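Local coordinates for lipoprotein (Streptococcus pneumoniae, PDB 3CX3) that binds zinc and probably hands it to an ABC transporter, as the surface-attached solute-binding component of a zinc-uptake system, at residues N51-A54 with A55-A59; T15-Y18 with P19-A22; A154-F157 with I158-Q162. One frame throughout, in Å; residues are numbered along the deposited sequence.

Interaction 1: residues N51-A54 with A55-A59; sequences NDIA and AIYDA
The ring of Tyr57 is the flat group of this contact, and Ile53 meets it along its CD2-CE2 side. The methyl CG2 of Ile53 lies 3.5 Å from CE2 of Tyr57. The backbone O of Ile53 also stands obliquely to the ring, 3.4 Å from CD2 of Tyr57. At the phenol end Tyr57 OH reaches away from the helix and is hydrogen-bonded to the backbone N of Asp77, which would limit how far the ring can swing. Ile53 and Tyr57 lie side by side and point the same way. With chi1 at -72°, the ring sits beside its own backbone N, and Ile53 sends CG2 out opposite its backbone N, so methyl and ring run together one helical turn apart.

Both segments belong to the short helix 50-58, the connection of a beta-alpha-beta crossover from strand 33-36 to strand 61-64 in the parallel sheet of one lobe. The spacing is that of i to i+4 contacts. Tyr57 N gives an almost straight bond to Ile53 O (3.0 Å, 175°), while Ala55 N to Asn51 O and Ile56 N to Asp52 O are each 2.8 Å long. Toward the end of the helix the pattern slackens: Asp58 N to Ala54 O, at 2.9 Å, is weak because the N-H points well aside (123°), and Ala59 is the first residue to leave helical geometry. Ile56 turns its CG1 branch back toward the preceding turn, placing CG1 3.4 Å from Asp52 O. Beyond the pair, Ile53 touches Pro48 and Tyr57 touches Lys81, while Ser83 OG and Lys84 NZ both donate to the carbonyl O of Tyr57 as the helix runs out.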
loop_
_atom_site.group_PDB
_atom_site.type_symbol
_atom_site.label_atom_id
_atom_site.label_comp_id
_atom_site.label_asym_id
_atom_site.label_seq_id
_atom_site.Cartn_x
_atom_site.Cartn_y
_atom_site.Cartn_z
ATOM N N ASN A 51 13.609 -6.855 18.787
ATOM C CA ASN A 51 12.621 -6.184 19.630
ATOM C C ASN A 51 11.217 -6.303 19.047
ATOM O O ASN A 51 10.272 -6.645 19.757
ATOM C CB ASN A 51 12.992 -4.703 19.723
ATOM C CG ASN A 51 13.018 -4.188 21.132
ATOM O OD1 ASN A 51 13.793 -4.664 21.973
ATOM N ND2 ASN A 51 12.190 -3.183 21.400
ATOM N N ASP A 52 11.111 -6.016 17.747
ATOM C CA ASP A 52 9.866 -6.073 16.991
ATOM C C ASP A 52 9.373 -7.502 16.909
ATOM O O ASP A 52 8.173 -7.769 17.045
ATOM C CB ASP A 52 10.088 -5.530 15.572
ATOM C CG ASP A 52 10.426 -4.043 15.551
ATOM O OD1 ASP A 52 11.453 -3.683 14.933
ATOM O OD2 ASP A 52 9.664 -3.234 16.140
ATOM N N ILE A 53 10.311 -8.413 16.672
ATOM C CA ILE A 53 10.039 -9.839 16.696
ATOM C C ILE A 53 9.416 -10.234 18.032
ATOM O O ILE A 53 8.391 -10.902 18.057
ATOM C CB ILE A 53 11.333 -10.668 16.459
ATOM C CG1 ILE A 53 11.951 -10.365 15.086
ATOM C CG2 ILE A 53 11.063 -12.167 16.624
ATOM C CD1 ILE A 53 11.170 -10.921 13.893
ATOM N N ALA A 54 10.039 -9.821 19.131
ATOM C CA ALA A 54 9.543 -10.151 20.461
ATOM C C ALA A 54 8.208 -9.451 20.749
ATOM O O ALA A 54 7.332 -10.031 21.396
ATOM C CB ALA A 54 10.574 -9.818 21.519
ATOM N N ALA A 55 8.063 -8.219 20.256
ATOM C CA ALA A 55 6.809 -7.479 20.323
ATOM C C ALA A 55 5.682 -8.158 19.538
ATOM O O ALA A 55 4.522 -8.058 19.937
ATOM C CB ALA A 55 7.007 -6.053 19.839
ATOM N N ILE A 56 6.019 -8.815 18.420
ATOM C CA ILE A 56 5.044 -9.633 17.682
ATOM C C ILE A 56 4.628 -10.819 18.542
ATOM O O ILE A 56 3.451 -10.970 18.867
ATOM C CB ILE A 56 5.583 -10.152 16.332
ATOM C CG1 ILE A 56 5.609 -9.045 15.291
ATOM C CG2 ILE A 56 4.712 -11.280 15.793
ATOM C CD1 ILE A 56 6.604 -9.302 14.187
ATOM N N TYR A 57 5.606 -11.639 18.924
ATOM C CA TYR A 57 5.353 -12.798 19.765
ATOM C C TYR A 57 4.619 -12.443 21.056
ATOM O O TYR A 57 3.962 -13.279 21.639
ATOM C CB TYR A 57 6.665 -13.561 20.055
ATOM C CG TYR A 57 7.231 -14.319 18.867
ATOM C CD1 TYR A 57 6.416 -15.115 18.058
ATOM C CD2 TYR A 57 8.587 -14.254 18.561
ATOM C CE1 TYR A 57 6.930 -15.805 16.968
ATOM C CE2 TYR A 57 9.128 -14.965 17.455
ATOM C CZ TYR A 57 8.297 -15.737 16.665
ATOM O OH TYR A 57 8.821 -16.426 15.577
ATOM N N ASP A 58 4.712 -11.183 21.463
ATOM C CA ASP A 58 4.054 -10.656 22.662
ATOM C C ASP A 58 2.584 -10.235 22.446
ATOM O O ASP A 58 1.773 -10.289 23.375
ATOM C CB ASP A 58 4.870 -9.463 23.173
ATOM C CG ASP A 58 4.316 -8.861 24.443
ATOM O OD1 ASP A 58 4.603 -7.658 24.677
ATOM O OD2 ASP A 58 3.614 -9.571 25.209
ATOM N N ALA A 59 2.257 -9.795 21.231
ATOM C CA ALA A 59 0.897 -9.381 20.877
ATOM C C ALA A 59 -0.072 -10.559 20.938
ATOM O O ALA A 59 0.364 -11.710 21.074
ATOM C CB ALA A 59 0.890 -8.766 19.473
#

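Interaction 2: residues T15-Y18 with P19-A22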
loop_
_atom_site.group_PDB
_atom_site.type_symbol
_atom_site.label_atom_id
_atom_site.label_comp_id
_atom_site.label_asym_id
_atom_site.label_seq_id
_atom_site.Cartn_x
_atom_site.Cartn_y
_atom_site.Cartn_z
ATOM N N THR A 15 0.983 -4.723 13.652
ATOM C CA THR A 15 0.614 -4.417 12.293
ATOM C C THR A 15 1.866 -4.013 11.546
ATOM O O THR A 15 2.731 -3.357 12.117
ATOM C CB THR A 15 -0.437 -3.332 12.368
ATOM O OG1 THR A 15 -1.731 -3.938 12.166
ATOM C CG2 THR A 15 -0.169 -2.219 11.414
ATOM N N SER A 16 1.995 -4.431 10.292
ATOM C CA SER A 16 3.288 -4.297 9.616
ATOM C C SER A 16 3.583 -2.864 9.235
ATOM O O SER A 16 4.546 -2.267 9.754
ATOM C CB SER A 16 3.462 -5.263 8.446
ATOM O OG SER A 16 2.415 -5.172 7.513
ATOM N N PHE A 17 2.735 -2.308 8.369
ATOM C CA PHE A 17 2.888 -0.938 7.887
ATOM C C PHE A 17 1.508 -0.297 7.663
ATOM O O PHE A 17 0.507 -0.914 8.018
ATOM C CB PHE A 17 3.859 -0.875 6.692
ATOM C CG PHE A 17 3.251 -1.209 5.359
ATOM C CD1 PHE A 17 2.668 -2.468 5.115
ATOM C CD2 PHE A 17 3.320 -0.290 4.323
ATOM C CE1 PHE A 17 2.119 -2.784 3.856
ATOM C CE2 PHE A 17 2.778 -0.580 3.084
ATOM C CZ PHE A 17 2.178 -1.857 2.841
ATOM N N TYR A 18 1.458 0.923 7.120
ATOM C CA TYR A 18 0.260 1.769 7.199
ATOM C C TYR A 18 -1.064 1.251 6.603
ATOM O O TYR A 18 -2.091 1.313 7.280
ATOM C CB TYR A 18 0.508 3.193 6.703
ATOM C CG TYR A 18 -0.789 3.947 6.547
ATOM C CD1 TYR A 18 -1.443 4.461 7.667
ATOM C CD2 TYR A 18 -1.386 4.126 5.290
ATOM C CE1 TYR A 18 -2.650 5.168 7.543
ATOM C CE2 TYR A 18 -2.604 4.819 5.153
ATOM C CZ TYR A 18 -3.224 5.334 6.294
ATOM O OH TYR A 18 -4.408 6.018 6.228
ATOM N N PRO A 19 -1.077 0.828 5.314
ATOM C CA PRO A 19 -2.367 0.367 4.784
ATOM C C PRO A 19 -2.965 -0.686 5.692
ATOM O O PRO A 19 -4.174 -0.812 5.765
ATOM C CB PRO A 19 -2.001 -0.252 3.433
ATOM C CG PRO A 19 -0.741 0.426 3.023
ATOM C CD PRO A 19 -0.008 0.775 4.294
ATOM N N ILE A 20 -2.109 -1.432 6.377
ATOM C CA ILE A 20 -2.557 -2.474 7.301
ATOM C C ILE A 20 -3.025 -1.836 8.620
ATOM O O ILE A 20 -4.118 -2.131 9.111
ATOM C CB ILE A 20 -1.439 -3.516 7.559
ATOM C CG1 ILE A 20 -1.305 -4.502 6.398
ATOM C CG2 ILE A 20 -1.763 -4.315 8.770
ATOM C CD1 ILE A 20 -1.687 -3.957 5.054
ATOM N N TYR A 21 -2.186 -0.967 9.184
ATOM C CA TYR A 21 -2.542 -0.197 10.367
ATOM C C TYR A 21 -3.960 0.321 10.245
ATOM O O TYR A 21 -4.813 0.024 11.087
ATOM C CB TYR A 21 -1.579 0.980 10.531
ATOM C CG TYR A 21 -1.800 1.795 11.783
ATOM C CD1 TYR A 21 -1.711 1.205 13.047
ATOM C CD2 TYR A 21 -2.091 3.165 11.706
ATOM C CE1 TYR A 21 -1.916 1.945 14.199
ATOM C CE2 TYR A 21 -2.295 3.917 12.854
ATOM C CZ TYR A 21 -2.202 3.299 14.100
ATOM O OH TYR A 21 -2.391 4.039 15.246
ATOM N N ALA A 22 -4.185 1.057 9.156
ATOM C CA ALA A 22 -5.379 1.831 8.915
ATOM C C ALA A 22 -6.585 0.972 8.649
ATOM O O ALA A 22 -7.703 1.358 8.954
ATOM C CB ALA A 22 -5.150 2.745 7.751
#
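Pro19 sets its CD over one face of the Phe17 ring, 3.6 Å from the centroid and 22° off the normal, displaced toward the rim, a CH-pi contact. Phe17 reaches it from a chi1 of 82°, which sets CG between its backbone N and carbonyl carbon. On the neighbouring residue, Ala22 CB sits over a face of the Tyr18 ring, 3.5 Å from CE1. Thr15 CG2 packs 3.6 Å from Tyr21 CB and lies at the edge of the Tyr21 ring, near its plane. Thr15 OG1 sets a polar atom against a methyl, 3.4 Å from Ile20 CG2.

Behind these side chains is the first turn of helix 18-28, with Phe17 at the N-cap position. Phe17 O receives Tyr21 N in a nearly straight bond of 2.9 Å, and Tyr18 O receives Ala22 N at 2.8 Å. Further out, Trp122 packs edge-to-face with the Phe17 ring and also touches Pro19. Ser16 OG is hydrogen-bonded to Glu70, and strand 33-36 supplies Met36 against Thr15 and Tyr21.

This is the turn from strand 12-15 into its helix, with the side chain of Phe17 about 7 Å from the bound zinc. Across the contact the side chains hold by packing and the directional bonds are the backbone's, which implies an uncompensated burial for Thr15 OG1, without a polar partner in the model.

Interaction 3: residues A154-F157 with I158-Q162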
loop_
_atom_site.group_PDB
_atom_site.type_symbol
_atom_site.label_atom_id
_atom_site.label_comp_id
_atom_site.label_asym_id
_atom_site.label_seq_id
_atom_site.Cartn_x
_atom_site.Cartn_y
_atom_site.Cartn_z
ATOM N N ALA A 154 -15.902 -3.181 7.927
ATOM C CA ALA A 154 -15.460 -3.588 6.591
ATOM C C ALA A 154 -16.479 -3.253 5.500
ATOM O O ALA A 154 -16.108 -2.790 4.420
ATOM C CB ALA A 154 -15.164 -5.062 6.579
ATOM N N GLN A 155 -17.757 -3.474 5.805
ATOM C CA GLN A 155 -18.859 -3.290 4.867
ATOM C C GLN A 155 -19.032 -1.864 4.383
ATOM O O GLN A 155 -19.267 -1.614 3.185
ATOM C CB GLN A 155 -20.161 -3.775 5.494
ATOM C CG GLN A 155 -21.021 -4.531 4.514
ATOM C CD GLN A 155 -20.174 -5.310 3.526
ATOM O OE1 GLN A 155 -20.121 -4.970 2.340
ATOM N NE2 GLN A 155 -19.469 -6.334 4.016
ATOM N N ALA A 156 -18.941 -0.933 5.329
ATOM C CA ALA A 156 -18.928 0.478 5.009
ATOM C C ALA A 156 -17.707 0.735 4.153
ATOM O O ALA A 156 -17.796 1.410 3.126
ATOM C CB ALA A 156 -18.854 1.319 6.279
ATOM N N PHE A 157 -16.569 0.180 4.569
ATOM C CA PHE A 157 -15.308 0.492 3.928
ATOM C C PHE A 157 -15.452 0.150 2.448
ATOM O O PHE A 157 -15.367 1.038 1.589
ATOM C CB PHE A 157 -14.162 -0.257 4.615
ATOM C CG PHE A 157 -12.789 0.064 4.079
ATOM C CD1 PHE A 157 -11.996 1.043 4.690
ATOM C CD2 PHE A 157 -12.272 -0.633 2.994
ATOM C CE1 PHE A 157 -10.719 1.326 4.220
ATOM C CE2 PHE A 157 -10.997 -0.362 2.500
ATOM C CZ PHE A 157 -10.210 0.612 3.114
ATOM N N ILE A 158 -15.740 -1.115 2.158
ATOM C CA ILE A 158 -15.868 -1.555 0.769
ATOM C C ILE A 158 -16.849 -0.686 -0.000
ATOM O O ILE A 158 -16.648 -0.446 -1.178
ATOM C CB ILE A 158 -16.144 -3.109 0.600
ATOM C CG1 ILE A 158 -17.602 -3.424 0.244
ATOM C CG2 ILE A 158 -15.651 -3.925 1.805
ATOM C CD1 ILE A 158 -17.834 -3.708 -1.250
ATOM N N LYS A 159 -17.880 -0.189 0.685
ATOM C CA LYS A 159 -18.915 0.660 0.077
ATOM C C LYS A 159 -18.385 2.026 -0.339
ATOM O O LYS A 159 -18.678 2.506 -1.436
ATOM C CB LYS A 159 -20.080 0.842 1.046
ATOM C CG LYS A 159 -21.141 1.849 0.607
ATOM C CD LYS A 159 -21.700 2.623 1.802
ATOM C CE LYS A 159 -20.584 3.220 2.679
ATOM N NZ LYS A 159 -20.933 4.599 3.113
ATOM N N LYS A 160 -17.615 2.662 0.539
ATOM C CA LYS A 160 -17.057 3.976 0.230
ATOM C C LYS A 160 -15.814 3.835 -0.643
ATOM O O LYS A 160 -15.281 4.826 -1.140
ATOM C CB LYS A 160 -16.797 4.818 1.498
ATOM C CG LYS A 160 -16.079 4.099 2.645
ATOM C CD LYS A 160 -16.117 4.913 3.937
ATOM C CE LYS A 160 -15.973 4.024 5.188
ATOM N NZ LYS A 160 -14.629 3.381 5.357
ATOM N N ALA A 161 -15.368 2.599 -0.837
ATOM C CA ALA A 161 -14.326 2.302 -1.811
ATOM C C ALA A 161 -14.922 2.173 -3.207
ATOM O O ALA A 161 -14.405 2.764 -4.156
ATOM C CB ALA A 161 -13.551 1.034 -1.428
ATOM N N GLN A 162 -16.006 1.406 -3.340
ATOM C CA GLN A 162 -16.675 1.276 -4.638
ATOM C C GLN A 162 -17.158 2.630 -5.137
ATOM O O GLN A 162 -17.241 2.841 -6.340
ATOM C CB GLN A 162 -17.813 0.232 -4.615
ATOM C CG GLN A 162 -18.277 -0.287 -6.037
ATOM C CD GLN A 162 -18.258 -1.847 -6.211
ATOM O OE1 GLN A 162 -18.333 -2.362 -7.336
ATOM N NE2 GLN A 162 -18.143 -2.581 -5.097
#
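Lys160 folds back across the base of Phe157, the two side chains crossing at about a right angle. Its NZ comes 3.6 Å from CD1 of the phenyl ring and 3.3 Å from Phe157 CA, obliquely to the ring, so the amino group meets the root of the aromatic side chain as well as its nearer side. The lysine gets there from a chi1 of 47°, which places CG between backbone N and carbonyl carbon, followed by an extended run and a final bend at chi4. On the way CG lies 3.2 Å from Ala156 O, and CE passes 4.1 Å from the methyl of Ala156.

A second pair, on another side of the helix, is Gln155 with Ile158. They lie side by side, pointing the same way, with Gln155 OE1 3.6 Å from Ile158 CG1; the bend of the glutamine at chi2 brings its amide oxygen alongside the isoleucine. Lys159 instead arches over the preceding turn, its CE 3.4 Å from Ala156 O.

The backbone beneath is alpha-helical, with i to i+4 bonds. Lys160 N to Ala156 O and Ala161 N to Phe157 O are both 2.9 Å, whereas Lys159 N reaches Gln155 O from above the carbonyl plane.

All of this lies on helix 147-173, the long helix that spans both lobes in metal-binding proteins of this type. Phe157 is buried at a junction of three other helices: it touches Ala128 and Ala132 of 125-142, Met23 and Glu26 of 18-28, and Tyr268 and Leu269 of 268-281, with Leu269 also meeting Lys160 and Ala161.

How the interactions relate
All three contacts join residues close in sequence, yet their settings differ. Interaction 2 is the core one, about 9 Å from the centre of the chain to its own centre, and consists of aromatic and aliphatic groups near the zinc. Interaction 1 is a surface contact on helix 50-58, where one isoleucine-tyrosine pair stands among mostly exposed or partly exposed residues. Interaction 3 falls between, with a buried phenylalanine on one side and two lysines and a glutamine on others. Interactions 1 and 2 belong to the same sheet-bearing lobe. Interaction 2 opens helix 18-28, against which Phe157 of interaction 3 packs further along, and Tyr268 touches side chains of both, although their nearest atoms stay about 6 Å apart.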